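Local coordinates for ABC transporter substrate-binding protein (Streptococcus pneumoniae, PDB 4OHN) that binds histidine and probably delivers amino acids to an ABC uptake transporter as its extracellular substrate-binding component, at residues 11-15 with 52-57; 27-33 with 179-185; 41-47 with 239-244. All coordinates share one frame; numbering follows the deposited sequence.

Contact 1: residues 11-15 with 52-57; sequences WSKYQ and FEKYGI
W11 pushes the edge of its six-membered ring against one face of Y55. This is a T-shaped (edge-to-face) pair, with centroids 5.1 Å apart and planes at 83°. The leading atom is W11 CH2, which lies 3.7 Å from Y55 CG, toward the rim of the ring rather than over its centre. CB of K54 lies over the opposite face of Y55. With W11 CG anti to the backbone N (chi1 175°), the indole extends toward Y55. CH2 of W11 also meets CD1 of I57 at 3.8 Å. Q15 adds the polar part. Its NE2 donates to the backbone O of Y55 at 2.9 Å, with an N-H...O angle of 166°. The acceptor lies in the plane of the Q15 amide, and the donor lies in the carbonyl plane of Y55. A bend in the Q15 chain at chi2 brings the amide to this carbonyl, while CB of Q15 lies on a face of the indole.

The carbonyl belongs to the turn from E53 to G56. G56, with positive phi, is the C-prime residue of a Schellman motif: I57 N bonds to F52 O, and G56 N to E53 O. The contact thus joins helix 11-17 to the C-terminal end of helix 43-53. Y14, F52 and I57 pack on I20 of strand 19-24. W11 rests on T218 and K222 of helix 217-232, and Y55 OH bonds to the backbone O of K222.

Contact 2: residues 27-33 with 179-185; sequences TFVPMGF and DRVYANY. With HIS (histidine), chain B.
The histidine pocket of this family 3 solute-binding protein takes two of its walls from this contact, F28 and D179. The imidazole of the bound histidine lies over one face of the F28 ring, with ligand NE2 3.4 Å from F28 CG. D179 OD2 accepts a hydrogen bond from the ligand N at 2.7 Å. The two residues also touch each other: D179 CG sits at the ring edge of F28, 3.5 Å from CZ, with carboxylate and ring planes 84° apart. F28 thus meets the ligand with a face and D179 with its edge.

Behind the pocket the packing is apolar. V29 CG2 sits almost directly over the centre of the Y182 ring, a CH-pi contact of 3.6 Å to the centroid, 4° off the normal. P30, which follows a cis peptide bond, sets CB over a face of Y185, 3.7 Å from its centroid. V29 O meets Y182 CA at 3.3 Å in a CA-H...O contact. This buried carbonyl has no hydrogen-bond partner in the model.

Y182 OH bonds to N162, and its ring meets F161, both on helix 161-169. M31 and V181 touch F208 of strand 206-212. Helix 235-244 packs on P30 through W243 and F244.

Contact 3: residues 41-47 with 239-244; sequences AGFDIDL and ISQKWF
D46 meets helix 239-244 from CB to its tip. CB lies 3.8 Å from CG2 of I239. CG stands anti to the carbonyl carbon (chi1 -71°), which turns the carboxylate to K242 and W243; D46 CG lies 3.7 Å from K242 NZ. At the tip, OD2 takes two bonds. K242 NZ reaches it at 2.9 Å as a salt bridge, on the syn side and near the carboxylate plane. W243 NE1 also donates at 2.9 Å, almost straight at 173°, but from above that plane. The extended chain of K242 also brings CD and CE alongside OD2.

The bond to OD2 lies in the indole plane of W243, and one face of the ring rests on the start of helix 43-53. There G42 CA makes a CH-pi contact, 3.6 Å from the centroid of the six-membered ring. F43 is a knob among I239, S240, W243 and F244. Its CD1 meets both I239 CG2 and F244 CE2 at 3.5 Å.

The two helix segments run nearly antiparallel, at 163°. The chemistry is divided: F43 packs in its hole through carbon contacts, S240 meeting it with CA and CB, while D46 carries the polar grip. Two donors on OD2 restrict the rotation of the carboxylate, and the nearby ammonium probably favours its charged form.

Contacts 1 and 3 share helix 43-53. Contact 3 holds its N-terminal part and contact 1 its C-terminal end. All three contacts are partly buried. Contact 1 lies at the periphery of the chain and mixes aromatic packing with an amide-to-backbone bond. Contact 2 lies nearest the chain centre and reaches the ligand; between its two protein segments it relies on apolar and CH-pi packing. Contact 3 lies between these extremes and alone has a salt bridge across its segments. Contacts 2 and 3 touch directly: the backbone O atoms of P30 and M31 probably accept hydrogen bonds from F43 N and D44 N. Y185 also packs on W243, linking the pocket side to helix 235-244.

Contact 1: residues 11-15 with 52-57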
loop_
_atom_site.group_PDB
_atom_site.type_symbol
_atom_site.label_atom_id
_atom_site.label_comp_id
_atom_site.label_asym_id
_atom_site.label_seq_id
_atom_site.Cartn_x
_atom_site.Cartn_y
_atom_site.Cartn_z
ATOM N N TRP A 11 3.393 -24.234 -0.935
ATOM C CA TRP A 11 4.796 -23.951 -1.199
ATOM C C TRP A 11 5.406 -24.890 -2.239
ATOM O O TRP A 11 6.087 -24.442 -3.155
ATOM C CB TRP A 11 5.648 -23.973 0.095
ATOM C CG TRP A 11 7.084 -23.801 -0.255
ATOM C CD1 TRP A 11 8.047 -24.766 -0.278
ATOM C CD2 TRP A 11 7.713 -22.600 -0.714
ATOM N NE1 TRP A 11 9.230 -24.242 -0.717
ATOM C CE2 TRP A 11 9.054 -22.912 -0.996
ATOM C CE3 TRP A 11 7.269 -21.290 -0.910
ATOM C CZ2 TRP A 11 9.956 -21.956 -1.460
ATOM C CZ3 TRP A 11 8.155 -20.355 -1.377
ATOM C CH2 TRP A 11 9.489 -20.690 -1.643
ATOM N N SER A 12 5.159 -26.180 -2.102
ATOM C CA SER A 12 5.787 -27.141 -3.000
ATOM C C SER A 12 5.380 -26.897 -4.453
ATOM O O SER A 12 6.177 -27.127 -5.361
ATOM C CB SER A 12 5.503 -28.594 -2.589
ATOM O OG SER A 12 4.139 -28.927 -2.750
ATOM N N LYS A 13 4.156 -26.419 -4.664
ATOM C CA LYS A 13 3.684 -26.076 -6.002
ATOM C C LYS A 13 4.415 -24.846 -6.549
ATOM O O LYS A 13 4.862 -24.860 -7.696
ATOM C CB LYS A 13 2.173 -25.816 -5.986
ATOM C CG LYS A 13 1.602 -25.199 -7.269
ATOM C CD LYS A 13 0.169 -24.719 -7.058
ATOM C CE LYS A 13 -0.247 -23.718 -8.124
ATOM N NZ LYS A 13 -1.625 -23.203 -7.893
ATOM N N TYR A 14 4.526 -23.779 -5.754
ATOM C CA TYR A 14 5.223 -22.586 -6.236
ATOM C C TYR A 14 6.660 -22.936 -6.583
ATOM O O TYR A 14 7.198 -22.511 -7.606
ATOM C CB TYR A 14 5.212 -21.451 -5.203
ATOM C CG TYR A 14 3.846 -21.155 -4.633
ATOM C CD1 TYR A 14 2.760 -20.960 -5.463
ATOM C CD2 TYR A 14 3.646 -21.096 -3.255
ATOM C CE1 TYR A 14 1.520 -20.719 -4.942
ATOM C CE2 TYR A 14 2.414 -20.854 -2.721
ATOM C CZ TYR A 14 1.350 -20.661 -3.571
ATOM O OH TYR A 14 0.099 -20.398 -3.069
ATOM N N GLN A 15 7.282 -23.729 -5.716
ATOM C CA GLN A 15 8.665 -24.118 -5.897
ATOM C C GLN A 15 8.863 -24.983 -7.150
ATOM O O GLN A 15 9.822 -24.778 -7.895
ATOM C CB GLN A 15 9.173 -24.822 -4.632
ATOM C CG GLN A 15 10.615 -25.304 -4.696
ATOM C CD GLN A 15 11.611 -24.169 -4.656
ATOM O OE1 GLN A 15 12.137 -23.824 -3.594
ATOM N NE2 GLN A 15 11.881 -23.581 -5.810
ATOM N N PHE A 52 11.970 -13.845 -4.286
ATOM C CA PHE A 52 11.701 -15.086 -4.992
ATOM C C PHE A 52 12.902 -15.585 -5.788
ATOM O O PHE A 52 13.029 -16.787 -6.009
ATOM C CB PHE A 52 10.372 -14.985 -5.740
ATOM C CG PHE A 52 9.219 -15.053 -4.787
ATOM C CD1 PHE A 52 8.963 -16.237 -4.092
ATOM C CD2 PHE A 52 8.462 -13.941 -4.508
ATOM C CE1 PHE A 52 7.931 -16.301 -3.156
ATOM C CE2 PHE A 52 7.462 -13.992 -3.572
ATOM C CZ PHE A 52 7.193 -15.157 -2.886
ATOM N N GLU A 53 13.826 -14.692 -6.126
ATOM C CA GLU A 53 15.112 -15.073 -6.705
ATOM C C GLU A 53 15.868 -16.046 -5.803
ATOM O O GLU A 53 16.588 -16.913 -6.299
ATOM C CB GLU A 53 15.971 -13.816 -6.932
ATOM C CG GLU A 53 17.258 -14.010 -7.709
ATOM C CD GLU A 53 18.464 -14.517 -6.894
ATOM O OE1 GLU A 53 18.528 -14.422 -5.640
ATOM O OE2 GLU A 53 19.403 -15.001 -7.552
ATOM N N LYS A 54 15.731 -15.896 -4.488
ATOM C CA LYS A 54 16.429 -16.780 -3.551
ATOM C C LYS A 54 15.995 -18.238 -3.733
ATOM O O LYS A 54 16.720 -19.144 -3.319
ATOM C CB LYS A 54 16.183 -16.375 -2.083
ATOM C CG LYS A 54 16.686 -14.989 -1.633
ATOM C CD LYS A 54 18.203 -14.880 -1.542
ATOM C CE LYS A 54 18.637 -13.494 -1.072
ATOM N NZ LYS A 54 20.103 -13.392 -0.855
ATOM N N TYR A 55 14.821 -18.462 -4.331
ATOM C CA TYR A 55 14.244 -19.797 -4.491
ATOM C C TYR A 55 14.116 -20.215 -5.952
ATOM O O TYR A 55 13.526 -21.253 -6.258
ATOM C CB TYR A 55 12.850 -19.846 -3.819
ATOM C CG TYR A 55 12.908 -19.405 -2.377
ATOM C CD1 TYR A 55 13.522 -20.198 -1.426
ATOM C CD2 TYR A 55 12.394 -18.182 -1.980
ATOM C CE1 TYR A 55 13.616 -19.790 -0.104
ATOM C CE2 TYR A 55 12.477 -17.753 -0.668
ATOM C CZ TYR A 55 13.094 -18.568 0.269
ATOM O OH TYR A 55 13.212 -18.204 1.588
ATOM N N GLY A 56 14.650 -19.400 -6.854
ATOM C CA GLY A 56 14.559 -19.675 -8.273
ATOM C C GLY A 56 13.162 -19.515 -8.847
ATOM O O GLY A 56 12.851 -20.074 -9.894
ATOM N N ILE A 57 12.324 -18.730 -8.169
ATOM C CA ILE A 57 10.931 -18.514 -8.546
ATOM C C ILE A 57 10.770 -17.170 -9.250
ATOM O O ILE A 57 11.290 -16.160 -8.781
ATOM C CB ILE A 57 10.034 -18.580 -7.281
ATOM C CG1 ILE A 57 9.977 -20.024 -6.775
ATOM C CG2 ILE A 57 8.642 -18.048 -7.559
ATOM C CD1 ILE A 57 9.329 -20.199 -5.393
#

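Contact 2: residues 27-33 with 179-185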
loop_
_atom_site.group_PDB
_atom_site.type_symbol
_atom_site.label_atom_id
_atom_site.label_comp_id
_atom_site.label_asym_id
_atom_site.label_seq_id
_atom_site.Cartn_x
_atom_site.Cartn_y
_atom_site.Cartn_z
ATOM N N THR A 27 -1.462 1.377 -9.714
ATOM C CA THR A 27 -1.221 2.805 -9.563
ATOM C C THR A 27 -0.494 3.156 -8.273
ATOM O O THR A 27 -0.198 4.326 -8.060
ATOM C CB THR A 27 -2.526 3.621 -9.585
ATOM O OG1 THR A 27 -3.331 3.385 -8.413
ATOM C CG2 THR A 27 -3.350 3.354 -10.808
ATOM N N PHE A 28 -0.207 2.184 -7.400
ATOM C CA PHE A 28 0.234 2.538 -6.044
ATOM C C PHE A 28 1.744 2.808 -5.960
ATOM O O PHE A 28 2.541 1.954 -5.578
ATOM C CB PHE A 28 -0.221 1.496 -5.031
ATOM C CG PHE A 28 -0.137 1.998 -3.603
ATOM C CD1 PHE A 28 -1.076 2.872 -3.114
ATOM C CD2 PHE A 28 0.894 1.619 -2.775
ATOM C CE1 PHE A 28 -1.000 3.360 -1.827
ATOM C CE2 PHE A 28 0.974 2.105 -1.477
ATOM C CZ PHE A 28 0.022 2.985 -1.006
ATOM N N VAL A 29 2.121 4.031 -6.299
ATOM C CA VAL A 29 3.505 4.468 -6.219
ATOM C C VAL A 29 3.916 4.647 -4.766
ATOM O O VAL A 29 3.090 4.949 -3.911
ATOM C CB VAL A 29 3.743 5.813 -6.944
ATOM C CG1 VAL A 29 3.456 5.709 -8.423
ATOM C CG2 VAL A 29 2.898 6.956 -6.337
ATOM N N PRO A 30 5.203 4.472 -4.454
ATOM C CA PRO A 30 6.265 3.942 -5.300
ATOM C C PRO A 30 6.405 2.431 -5.136
ATOM O O PRO A 30 7.483 1.896 -5.395
ATOM C CB PRO A 30 7.497 4.626 -4.718
ATOM C CG PRO A 30 7.221 4.633 -3.259
ATOM C CD PRO A 30 5.709 4.792 -3.108
ATOM N N MET A 31 5.345 1.745 -4.715
ATOM C CA MET A 31 5.472 0.337 -4.333
ATOM C C MET A 31 5.374 -0.594 -5.528
ATOM O O MET A 31 6.188 -1.513 -5.680
ATOM C CB MET A 31 4.407 -0.008 -3.287
ATOM C CG MET A 31 4.373 0.946 -2.066
ATOM S SD MET A 31 5.988 1.215 -1.270
ATOM C CE MET A 31 6.224 -0.382 -0.477
ATOM N N GLY A 32 4.389 -0.403 -6.380
ATOM C CA GLY A 32 4.243 -1.218 -7.568
ATOM C C GLY A 32 3.276 -0.529 -8.493
ATOM O O GLY A 32 2.128 -0.309 -8.119
ATOM N N PHE A 33 3.754 -0.155 -9.668
ATOM C CA PHE A 33 2.969 0.726 -10.534
ATOM C C PHE A 33 3.387 0.612 -11.984
ATOM O O PHE A 33 4.537 0.240 -12.295
ATOM C CB PHE A 33 3.077 2.185 -10.057
ATOM C CG PHE A 33 4.471 2.755 -10.129
ATOM C CD1 PHE A 33 4.892 3.480 -11.232
ATOM C CD2 PHE A 33 5.379 2.579 -9.092
ATOM C CE1 PHE A 33 6.166 4.014 -11.286
ATOM C CE2 PHE A 33 6.653 3.103 -9.146
ATOM C CZ PHE A 33 7.051 3.820 -10.243
ATOM N N ASP A 179 -2.000 7.205 1.962
ATOM C CA ASP A 179 -0.716 6.785 2.485
ATOM C C ASP A 179 0.365 7.833 2.262
ATOM O O ASP A 179 0.521 8.349 1.161
ATOM C CB ASP A 179 -0.285 5.471 1.810
ATOM C CG ASP A 179 -1.320 4.405 1.940
ATOM O OD1 ASP A 179 -2.386 4.543 1.332
ATOM O OD2 ASP A 179 -1.054 3.425 2.656
ATOM N N ARG A 180 1.156 8.115 3.296
ATOM C CA ARG A 180 2.235 9.085 3.190
ATOM C C ARG A 180 3.254 8.680 2.134
ATOM O O ARG A 180 3.748 9.516 1.402
ATOM C CB ARG A 180 2.897 9.306 4.548
ATOM C CG ARG A 180 3.804 10.546 4.613
ATOM C CD ARG A 180 4.189 10.843 6.071
ATOM N NE ARG A 180 4.508 12.244 6.315
ATOM C CZ ARG A 180 4.556 12.795 7.526
ATOM N NH1 ARG A 180 4.291 12.065 8.597
ATOM N NH2 ARG A 180 4.861 14.076 7.666
ATOM N N VAL A 181 3.590 7.394 2.029
ATOM C CA VAL A 181 4.601 7.007 1.043
ATOM C C VAL A 181 4.141 7.334 -0.360
ATOM O O VAL A 181 4.922 7.749 -1.200
ATOM C CB VAL A 181 5.005 5.512 1.083
ATOM C CG1 VAL A 181 5.599 5.153 2.437
ATOM C CG2 VAL A 181 3.832 4.592 0.700
ATOM N N TYR A 182 2.857 7.150 -0.620
ATOM C CA TYR A 182 2.344 7.492 -1.937
ATOM C C TYR A 182 2.381 9.000 -2.153
ATOM O O TYR A 182 2.896 9.481 -3.160
ATOM C CB TYR A 182 0.928 6.931 -2.091
ATOM C CG TYR A 182 0.271 7.147 -3.438
ATOM C CD1 TYR A 182 -0.153 6.095 -4.216
ATOM C CD2 TYR A 182 0.070 8.408 -3.942
ATOM C CE1 TYR A 182 -0.757 6.322 -5.455
ATOM C CE2 TYR A 182 -0.498 8.616 -5.129
ATOM C CZ TYR A 182 -0.905 7.597 -5.885
ATOM O OH TYR A 182 -1.501 7.898 -7.115
ATOM N N ALA A 183 1.820 9.752 -1.210
ATOM C CA ALA A 183 1.744 11.196 -1.369
ATOM C C ALA A 183 3.113 11.797 -1.606
ATOM O O ALA A 183 3.275 12.610 -2.536
ATOM C CB ALA A 183 1.086 11.824 -0.141
ATOM N N ASN A 184 4.101 11.414 -0.805
ATOM C CA ASN A 184 5.457 11.980 -0.932
ATOM C C ASN A 184 6.031 11.702 -2.320
ATOM O O ASN A 184 6.556 12.598 -2.985
ATOM C CB ASN A 184 6.407 11.381 0.110
ATOM C CG ASN A 184 6.184 11.908 1.523
ATOM O OD1 ASN A 184 5.554 12.937 1.729
ATOM N ND2 ASN A 184 6.750 11.204 2.507
ATOM N N TYR A 185 5.938 10.460 -2.782
ATOM C CA TYR A 185 6.525 10.110 -4.064
ATOM C C TYR A 185 5.774 10.770 -5.225
ATOM O O TYR A 185 6.384 11.345 -6.137
ATOM C CB TYR A 185 6.560 8.582 -4.248
ATOM C CG TYR A 185 7.261 8.158 -5.506
ATOM C CD1 TYR A 185 6.577 8.086 -6.708
ATOM C CD2 TYR A 185 8.612 7.839 -5.495
ATOM C CE1 TYR A 185 7.203 7.730 -7.876
ATOM C CE2 TYR A 185 9.251 7.473 -6.649
ATOM C CZ TYR A 185 8.543 7.406 -7.840
ATOM O OH TYR A 185 9.188 7.025 -9.001
HETATM N N HIS B . -1.876 0.881 2.325
HETATM C CA HIS B . -3.284 0.914 1.858
HETATM C C HIS B . -3.904 -0.464 1.923
HETATM O O HIS B . -3.201 -1.434 2.286
HETATM C CB HIS B . -3.432 1.580 0.470
HETATM C CG HIS B . -3.044 0.763 -0.728
HETATM N ND1 HIS B . -3.744 0.867 -1.919
HETATM C CD2 HIS B . -2.009 -0.077 -0.979
HETATM C CE1 HIS B . -3.174 0.104 -2.831
HETATM N NE2 HIS B . -2.114 -0.475 -2.290
HETATM O OXT HIS B . -5.112 -0.561 1.619
#

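Contact 3: residues 41-47 with 239-244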
loop_
_atom_site.group_PDB
_atom_site.type_symbol
_atom_site.label_atom_id
_atom_site.label_comp_id
_atom_site.label_asym_id
_atom_site.label_seq_id
_atom_site.Cartn_x
_atom_site.Cartn_y
_atom_site.Cartn_z
ATOM N N ALA A 41 7.045 -1.309 -12.072
ATOM C CA ALA A 41 8.234 -0.990 -11.277
ATOM C C ALA A 41 7.820 -0.580 -9.879
ATOM O O ALA A 41 6.658 -0.262 -9.628
ATOM C CB ALA A 41 9.041 0.128 -11.911
ATOM N N GLY A 42 8.782 -0.576 -8.973
ATOM C CA GLY A 42 8.571 -0.070 -7.644
ATOM C C GLY A 42 9.339 -0.828 -6.589
ATOM O O GLY A 42 9.986 -1.843 -6.849
ATOM N N PHE A 43 9.274 -0.314 -5.377
ATOM C CA PHE A 43 9.930 -0.938 -4.239
ATOM C C PHE A 43 9.517 -2.386 -4.048
ATOM O O PHE A 43 10.370 -3.265 -3.869
ATOM C CB PHE A 43 9.674 -0.119 -2.963
ATOM C CG PHE A 43 10.319 -0.691 -1.736
ATOM C CD1 PHE A 43 11.541 -0.232 -1.327
ATOM C CD2 PHE A 43 9.695 -1.679 -0.989
ATOM C CE1 PHE A 43 12.157 -0.765 -0.190
ATOM C CE2 PHE A 43 10.305 -2.218 0.133
ATOM C CZ PHE A 43 11.519 -1.738 0.537
ATOM N N ASP A 44 8.219 -2.648 -4.065
ATOM C CA ASP A 44 7.741 -4.010 -3.894
ATOM C C ASP A 44 8.048 -4.884 -5.093
ATOM O O ASP A 44 8.271 -6.079 -4.936
ATOM C CB ASP A 44 6.236 -4.043 -3.627
ATOM C CG ASP A 44 5.871 -3.623 -2.213
ATOM O OD1 ASP A 44 6.701 -3.741 -1.276
ATOM O OD2 ASP A 44 4.706 -3.175 -2.049
ATOM N N ILE A 45 8.027 -4.324 -6.301
ATOM C CA ILE A 45 8.415 -5.093 -7.474
ATOM C C ILE A 45 9.851 -5.587 -7.277
ATOM O O ILE A 45 10.146 -6.781 -7.438
ATOM C CB ILE A 45 8.303 -4.277 -8.782
ATOM C CG1 ILE A 45 6.911 -3.659 -8.958
ATOM C CG2 ILE A 45 8.656 -5.159 -9.971
ATOM C CD1 ILE A 45 5.768 -4.664 -8.981
ATOM N N ASP A 46 10.740 -4.684 -6.896
ATOM C CA ASP A 46 12.135 -5.042 -6.682
ATOM C C ASP A 46 12.308 -6.008 -5.502
ATOM O O ASP A 46 13.061 -6.989 -5.599
ATOM C CB ASP A 46 12.960 -3.762 -6.442
ATOM C CG ASP A 46 13.140 -2.913 -7.707
ATOM O OD1 ASP A 46 12.822 -3.365 -8.827
ATOM O OD2 ASP A 46 13.625 -1.775 -7.549
ATOM N N LEU A 47 11.614 -5.739 -4.410
ATOM C CA LEU A 47 11.780 -6.549 -3.207
ATOM C C LEU A 47 11.240 -7.964 -3.420
ATOM O O LEU A 47 11.924 -8.943 -3.089
ATOM C CB LEU A 47 11.131 -5.883 -1.999
ATOM C CG LEU A 47 11.299 -6.632 -0.671
ATOM C CD1 LEU A 47 12.747 -6.760 -0.286
ATOM C CD2 LEU A 47 10.517 -5.911 0.427
ATOM N N ILE A 239 17.525 -1.243 -2.595
ATOM C CA ILE A 239 16.157 -0.994 -3.059
ATOM C C ILE A 239 15.548 0.198 -2.308
ATOM O O ILE A 239 14.893 1.064 -2.903
ATOM C CB ILE A 239 15.299 -2.255 -2.895
ATOM C CG1 ILE A 239 15.831 -3.392 -3.785
ATOM C CG2 ILE A 239 13.859 -1.969 -3.251
ATOM C CD1 ILE A 239 15.224 -4.752 -3.466
ATOM N N SER A 240 15.802 0.264 -1.009
ATOM C CA SER A 240 15.289 1.343 -0.182
ATOM C C SER A 240 15.827 2.704 -0.627
ATOM O O SER A 240 15.082 3.689 -0.738
ATOM C CB SER A 240 15.619 1.036 1.288
ATOM O OG SER A 240 15.044 1.979 2.168
ATOM N N GLN A 241 17.125 2.763 -0.902
ATOM C CA GLN A 241 17.742 4.010 -1.334
ATOM C C GLN A 241 17.208 4.428 -2.690
ATOM O O GLN A 241 16.994 5.618 -2.943
ATOM C CB GLN A 241 19.265 3.874 -1.403
ATOM C CG GLN A 241 19.953 3.852 -0.042
ATOM C CD GLN A 241 19.800 5.158 0.718
ATOM O OE1 GLN A 241 19.747 6.235 0.123
ATOM N NE2 GLN A 241 19.723 5.067 2.039
ATOM N N LYS A 242 16.992 3.447 -3.557
ATOM C CA LYS A 242 16.519 3.706 -4.909
ATOM C C LYS A 242 15.164 4.399 -4.880
ATOM O O LYS A 242 14.953 5.370 -5.602
ATOM C CB LYS A 242 16.439 2.392 -5.685
ATOM C CG LYS A 242 15.805 2.495 -7.058
ATOM C CD LYS A 242 15.799 1.148 -7.745
ATOM C CE LYS A 242 14.993 1.175 -9.028
ATOM N NZ LYS A 242 14.898 -0.197 -9.602
ATOM N N TRP A 243 14.242 3.924 -4.045
ATOM C CA TRP A 243 12.875 4.437 -4.054
ATOM C C TRP A 243 12.602 5.537 -3.025
ATOM O O TRP A 243 11.712 6.371 -3.250
ATOM C CB TRP A 243 11.888 3.264 -3.889
ATOM C CG TRP A 243 11.946 2.370 -5.084
ATOM C CD1 TRP A 243 12.569 1.150 -5.183
ATOM C CD2 TRP A 243 11.407 2.655 -6.376
ATOM N NE1 TRP A 243 12.443 0.659 -6.454
ATOM C CE2 TRP A 243 11.739 1.568 -7.210
ATOM C CE3 TRP A 243 10.671 3.733 -6.916
ATOM C CZ2 TRP A 243 11.359 1.519 -8.547
ATOM C CZ3 TRP A 243 10.303 3.690 -8.259
ATOM C CH2 TRP A 243 10.635 2.575 -9.051
ATOM N N PHE A 244 13.356 5.561 -1.922
ATOM C CA PHE A 244 13.062 6.458 -0.796
ATOM C C PHE A 244 14.172 7.413 -0.400
ATOM O O PHE A 244 13.925 8.353 0.347
ATOM C CB PHE A 244 12.666 5.640 0.422
ATOM C CG PHE A 244 11.415 4.878 0.227
ATOM C CD1 PHE A 244 10.220 5.557 0.094
ATOM C CD2 PHE A 244 11.416 3.508 0.126
ATOM C CE1 PHE A 244 9.052 4.880 -0.103
ATOM C CE2 PHE A 244 10.238 2.821 -0.078
ATOM C CZ PHE A 244 9.049 3.526 -0.191
#